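Phosphosugar isomerase (Escherichia coli O6:H1, PDB 5UQI) probably interconverts arabinose-5-phosphate and ribulose-5-phosphate as a sugar isomerase of the SIS family, and binds arabinose-5-phosphate. Local coordinates at residues A[16-24]-A[155-164]. Residues are numbered along the deposited sequence; the frame is centred on the assembly and turned at random.
Sequences NELKAVEEV and SCSSTVVLVV
Glu17 and Thr159 make the one hydrogen bond between segments 16-24 and 155-164: Thr159 OG1 donates to Glu17 OE1 at 2.7 Å, approaching from above the carboxylate, 42° out of its plane. The glutamate leaves its helix with CG anti to the carbonyl carbon (chi1 -62°) and stays extended beyond it, which carries the carboxylate across to the start of helix 156-175, where OE2 lies 3.3 Å from Ser155 CB. Cys156 SG lies against the backbone carbonyl Asn16 O. The axes of the two segments pass at 8.9 Å with a crossing angle of -46°, and the N-terminal helix packs on helix 156-175 of the SIS fold, an alpha/beta arrangement round a parallel five-stranded sheet. Further along the two helices the contact is mostly apolar. Ala20 CB fits between Cys156 CB, at 3.6 Å, and Val160 CG2. Val160 is shared by successive turns of helix 3-25: its CG2 also meets Val21 CG2, and its CG1 presses on Val24 CG2 at 3.3 Å, tighter than normal van der Waals contact. Val21 and Val163 meet tip to tip through their CG1 methyls, 4.2 Å apart. Ser155 is positioned by Ala153 O and Ala147 N, both bonded to its OG, and Asn16 ND2 bonds to Ala147 O. On another side of helix 156-175, Leu162 packs against helix 52-67, whose first residues line the arabinose-5-phosphate pocket.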
ATOM      1  N   ASN A  16     -14.297   6.761  13.350  1.00 19.59           N
ATOM      2  CA  ASN A  16     -14.555   5.691  12.380  1.00 20.09           C
ATOM      3  C   ASN A  16     -13.200   5.200  11.834  1.00 20.03           C
ATOM      4  O   ASN A  16     -12.987   3.985  11.656  1.00 20.95           O
ATOM      5  CB  ASN A  16     -15.430   6.179  11.215  1.00 21.28           C
ATOM      6  CG  ASN A  16     -16.881   6.303  11.619  1.00 27.93           C
ATOM      7  OD1 ASN A  16     -17.240   5.870  12.721  1.00 30.73           O
ATOM      8  ND2 ASN A  16     -17.714   6.859  10.750  1.00 31.31           N
ATOM      9  N   GLU A  17     -12.308   6.137  11.530  1.00 18.46           N
ATOM     10  CA  GLU A  17     -10.978   5.715  10.987  1.00 19.37           C
ATOM     11  C   GLU A  17     -10.139   4.972  12.009  1.00 18.59           C
ATOM     12  O   GLU A  17      -9.498   3.946  11.722  1.00 19.92           O
ATOM     13  CB  GLU A  17     -10.170   6.912  10.382  1.00 18.81           C
ATOM     14  CG  GLU A  17     -10.894   7.528   9.214  1.00 21.58           C
ATOM     15  CD  GLU A  17      -9.974   8.307   8.311  1.00 24.38           C
ATOM     16  OE1 GLU A  17      -8.736   8.231   8.492  1.00 28.01           O
ATOM     17  OE2 GLU A  17     -10.521   9.024   7.459  1.00 23.34           O
ATOM     18  N   LEU A  18     -10.220   5.437  13.254  1.00 18.54           N
ATOM     19  CA  LEU A  18      -9.544   4.783  14.350  1.00 20.61           C
ATOM     20  C   LEU A  18     -10.038   3.327  14.461  1.00 21.00           C
ATOM     21  O   LEU A  18      -9.211   2.434  14.609  1.00 23.41           O
ATOM     22  CB  LEU A  18      -9.832   5.563  15.644  1.00 23.74           C
ATOM     23  CG  LEU A  18      -9.168   5.056  16.956  1.00 32.43           C
ATOM     24  CD1 LEU A  18      -7.717   5.495  17.036  1.00 36.82           C
ATOM     25  CD2 LEU A  18      -9.908   5.578  18.184  1.00 37.71           C
ATOM     26  N   LYS A  19     -11.348   3.120  14.373  1.00 20.55           N
ATOM     27  CA  LYS A  19     -11.900   1.751  14.484  1.00 24.24           C
ATOM     28  C   LYS A  19     -11.379   0.839  13.377  1.00 23.80           C
ATOM     29  O   LYS A  19     -11.066  -0.326  13.617  1.00 21.36           O
ATOM     30  CB  LYS A  19     -13.418   1.764  14.475  1.00 25.34           C
ATOM     31  CG  LYS A  19     -13.998   2.258  15.796  1.00 32.27           C
ATOM     32  CD  LYS A  19     -15.531   2.175  15.718  1.00 42.15           C
ATOM     33  CE  LYS A  19     -16.044   0.727  15.802  1.00 49.40           C
ATOM     34  NZ  LYS A  19     -17.313   0.507  15.040  1.00 56.46           N
ATOM     35  N   ALA A  20     -11.306   1.391  12.176  1.00 22.50           N
ATOM     36  CA  ALA A  20     -10.827   0.593  11.016  1.00 20.46           C
ATOM     37  C   ALA A  20      -9.382   0.139  11.244  1.00 22.95           C
ATOM     38  O   ALA A  20      -9.014  -0.982  10.906  1.00 22.51           O
ATOM     39  CB  ALA A  20     -10.986   1.442   9.754  1.00 20.53           C
ATOM     40  N   VAL A  21      -8.561   1.016  11.794  1.00 20.54           N
ATOM     41  CA  VAL A  21      -7.163   0.658  12.109  1.00 21.55           C
ATOM     42  C   VAL A  21      -7.126  -0.448  13.179  1.00 25.00           C
ATOM     43  O   VAL A  21      -6.439  -1.455  13.017  1.00 24.74           O
ATOM     44  CB  VAL A  21      -6.351   1.884  12.522  1.00 23.98           C
ATOM     45  CG1 VAL A  21      -4.944   1.508  12.997  1.00 26.17           C
ATOM     46  CG2 VAL A  21      -6.291   2.849  11.325  1.00 22.40           C
ATOM     47  N   GLU A  22      -7.957  -0.283  14.203  1.00 24.02           N
ATOM     48  CA  GLU A  22      -8.021  -1.257  15.287  1.00 25.69           C
ATOM     49  C   GLU A  22      -8.395  -2.627  14.766  1.00 23.52           C
ATOM     50  O   GLU A  22      -7.812  -3.601  15.254  1.00 26.34           O
ATOM     51  CB  GLU A  22      -9.094  -0.842  16.324  1.00 28.95           C
ATOM     52  CG  GLU A  22      -8.728   0.270  17.271  1.00 34.14           C
ATOM     53  CD  GLU A  22      -9.798   0.504  18.372  1.00 37.50           C
ATOM     54  OE1 GLU A  22     -10.935   0.028  18.239  1.00 35.94           O
ATOM     55  OE2 GLU A  22      -9.504   1.208  19.373  1.00 49.44           O
ATOM     56  N   GLU A  23      -9.338  -2.702  13.820  1.00 24.86           N
ATOM     57  CA  GLU A  23      -9.864  -3.946  13.226  1.00 26.21           C
ATOM     58  C   GLU A  23      -8.676  -4.673  12.636  1.00 26.57           C
ATOM     59  O   GLU A  23      -8.533  -5.882  12.791  1.00 27.81           O
ATOM     60  CB  GLU A  23     -10.877  -3.695  12.112  1.00 34.05           C
ATOM     61  CG  GLU A  23     -12.122  -2.910  12.506  1.00 52.51           C
ATOM     62  CD  GLU A  23     -13.149  -3.710  13.280  1.00 63.71           C
ATOM     63  OE1 GLU A  23     -13.116  -4.966  13.224  1.00 69.35           O
ATOM     64  OE2 GLU A  23     -14.008  -3.063  13.932  1.00 71.97           O
ATOM     65  N   VAL A  24      -7.772  -3.915  12.000  1.00 23.06           N
ATOM     66  CA  VAL A  24      -6.604  -4.534  11.346  1.00 23.68           C
ATOM     67  C   VAL A  24      -5.535  -4.993  12.355  1.00 22.90           C
ATOM     68  O   VAL A  24      -4.996  -6.102  12.206  1.00 24.12           O
ATOM     69  CB  VAL A  24      -5.980  -3.604  10.232  1.00 23.16           C
ATOM     70  CG1 VAL A  24      -4.698  -4.212   9.672  1.00 23.53           C
ATOM     71  CG2 VAL A  24      -7.015  -3.380   9.128  1.00 26.32           C
ATOM     72  N   SER A 155     -11.237   6.630   3.147  1.00 26.48           N
ATOM     73  CA  SER A 155     -11.008   7.370   4.396  1.00 24.52           C
ATOM     74  C   SER A 155     -10.532   6.270   5.306  1.00 25.55           C
ATOM     75  O   SER A 155      -9.315   6.129   5.510  1.00 25.86           O
ATOM     76  CB  SER A 155     -12.325   8.024   4.885  1.00 27.80           C
ATOM     77  OG  SER A 155     -13.377   7.059   4.703  1.00 28.08           O
ATOM     78  N   CYS A 156     -11.449   5.401   5.757  1.00 25.32           N
ATOM     79  CA  CYS A 156     -10.989   4.241   6.516  1.00 25.20           C
ATOM     80  C   CYS A 156      -9.971   3.436   5.652  1.00 25.79           C
ATOM     81  O   CYS A 156      -8.944   3.032   6.193  1.00 25.77           O
ATOM     82  CB  CYS A 156     -12.129   3.337   6.892  1.00 26.05           C
ATOM     83  SG  CYS A 156     -13.246   4.169   8.042  1.00 32.21           S
ATOM     84  N   SER A 157     -10.260   3.176   4.373  1.00 24.67           N
ATOM     85  CA  SER A 157      -9.377   2.252   3.630  1.00 22.40           C
ATOM     86  C   SER A 157      -7.992   2.878   3.337  1.00 20.90           C
ATOM     87  O   SER A 157      -6.974   2.186   3.527  1.00 19.65           O
ATOM     88  CB  SER A 157      -9.986   1.802   2.331  1.00 26.67           C
ATOM     89  OG  SER A 157     -10.262   2.967   1.573  1.00 24.23           O
ATOM     90  N   SER A 158      -7.941   4.128   2.877  1.00 21.12           N
ATOM     91  CA  SER A 158      -6.658   4.766   2.564  1.00 19.29           C
ATOM     92  C   SER A 158      -5.834   4.919   3.832  1.00 19.27           C
ATOM     93  O   SER A 158      -4.603   4.732   3.801  1.00 18.71           O
ATOM     94  CB  SER A 158      -6.930   6.125   1.835  1.00 22.10           C
ATOM     95  OG  SER A 158      -7.984   6.834   2.549  1.00 27.17           O
ATOM     96  N   THR A 159      -6.475   5.237   4.947  1.00 17.58           N
ATOM     97  CA  THR A 159      -5.733   5.372   6.185  1.00 16.19           C
ATOM     98  C   THR A 159      -5.240   4.021   6.660  1.00 17.46           C
ATOM     99  O   THR A 159      -4.119   3.956   7.086  1.00 16.70           O
ATOM    100  CB  THR A 159      -6.575   6.044   7.306  1.00 20.06           C
ATOM    101  OG1 THR A 159      -6.773   7.415   6.883  1.00 23.02           O
ATOM    102  CG2 THR A 159      -5.883   6.004   8.703  1.00 21.63           C
ATOM    103  N   VAL A 160      -6.059   2.947   6.565  1.00 16.67           N
ATOM    104  CA  VAL A 160      -5.572   1.661   7.039  1.00 18.39           C
ATOM    105  C   VAL A 160      -4.346   1.179   6.240  1.00 15.48           C
ATOM    106  O   VAL A 160      -3.368   0.627   6.801  1.00 16.25           O
ATOM    107  CB  VAL A 160      -6.700   0.609   6.937  1.00 21.98           C
ATOM    108  CG1 VAL A 160      -6.152  -0.734   7.294  1.00 26.60           C
ATOM    109  CG2 VAL A 160      -7.790   0.971   7.950  1.00 24.99           C
ATOM    110  N   VAL A 161      -4.412   1.303   4.905  1.00 16.50           N
ATOM    111  CA  VAL A 161      -3.307   0.899   4.057  1.00 15.50           C
ATOM    112  C   VAL A 161      -2.040   1.736   4.392  1.00 14.95           C
ATOM    113  O   VAL A 161      -0.926   1.183   4.419  1.00 15.96           O
ATOM    114  CB  VAL A 161      -3.663   1.031   2.563  1.00 17.60           C
ATOM    115  CG1 VAL A 161      -2.457   0.603   1.747  1.00 22.38           C
ATOM    116  CG2 VAL A 161      -4.765   0.048   2.294  1.00 22.41           C
ATOM    117  N   LEU A 162      -2.233   3.023   4.694  1.00 13.80           N
ATOM    118  CA  LEU A 162      -1.052   3.830   5.064  1.00 14.88           C
ATOM    119  C   LEU A 162      -0.424   3.322   6.354  1.00 15.49           C
ATOM    120  O   LEU A 162       0.788   3.177   6.431  1.00 14.62           O
ATOM    121  CB  LEU A 162      -1.472   5.312   5.254  1.00 14.84           C
ATOM    122  CG  LEU A 162      -0.371   6.262   5.765  1.00 14.76           C
ATOM    123  CD1 LEU A 162       0.796   6.340   4.788  1.00 18.55           C
ATOM    124  CD2 LEU A 162      -1.007   7.635   5.929  1.00 18.56           C
ATOM    125  N   VAL A 163      -1.263   3.027   7.351  1.00 14.65           N
ATOM    126  CA  VAL A 163      -0.704   2.551   8.627  1.00 15.54           C
ATOM    127  C   VAL A 163      -0.010   1.199   8.471  1.00 15.38           C
ATOM    128  O   VAL A 163       1.119   1.008   8.951  1.00 16.49           O
ATOM    129  CB  VAL A 163      -1.830   2.476   9.682  1.00 14.58           C
ATOM    130  CG1 VAL A 163      -1.327   1.865  10.980  1.00 18.35           C
ATOM    131  CG2 VAL A 163      -2.328   3.892   9.980  1.00 17.85           C
ATOM    132  N   VAL A 164      -0.664   0.292   7.722  1.00 15.19           N
ATOM    133  CA  VAL A 164      -0.060  -1.014   7.458  1.00 15.50           C
ATOM    134  C   VAL A 164       1.294  -0.873   6.724  1.00 16.49           C
ATOM    135  O   VAL A 164       2.326  -1.436   7.119  1.00 16.25           O
ATOM    136  CB  VAL A 164      -1.037  -1.882   6.625  1.00 16.62           C
ATOM    137  CG1 VAL A 164      -0.296  -3.049   5.993  1.00 19.17           C
ATOM    138  CG2 VAL A 164      -2.210  -2.342   7.501  1.00 19.20           C
TER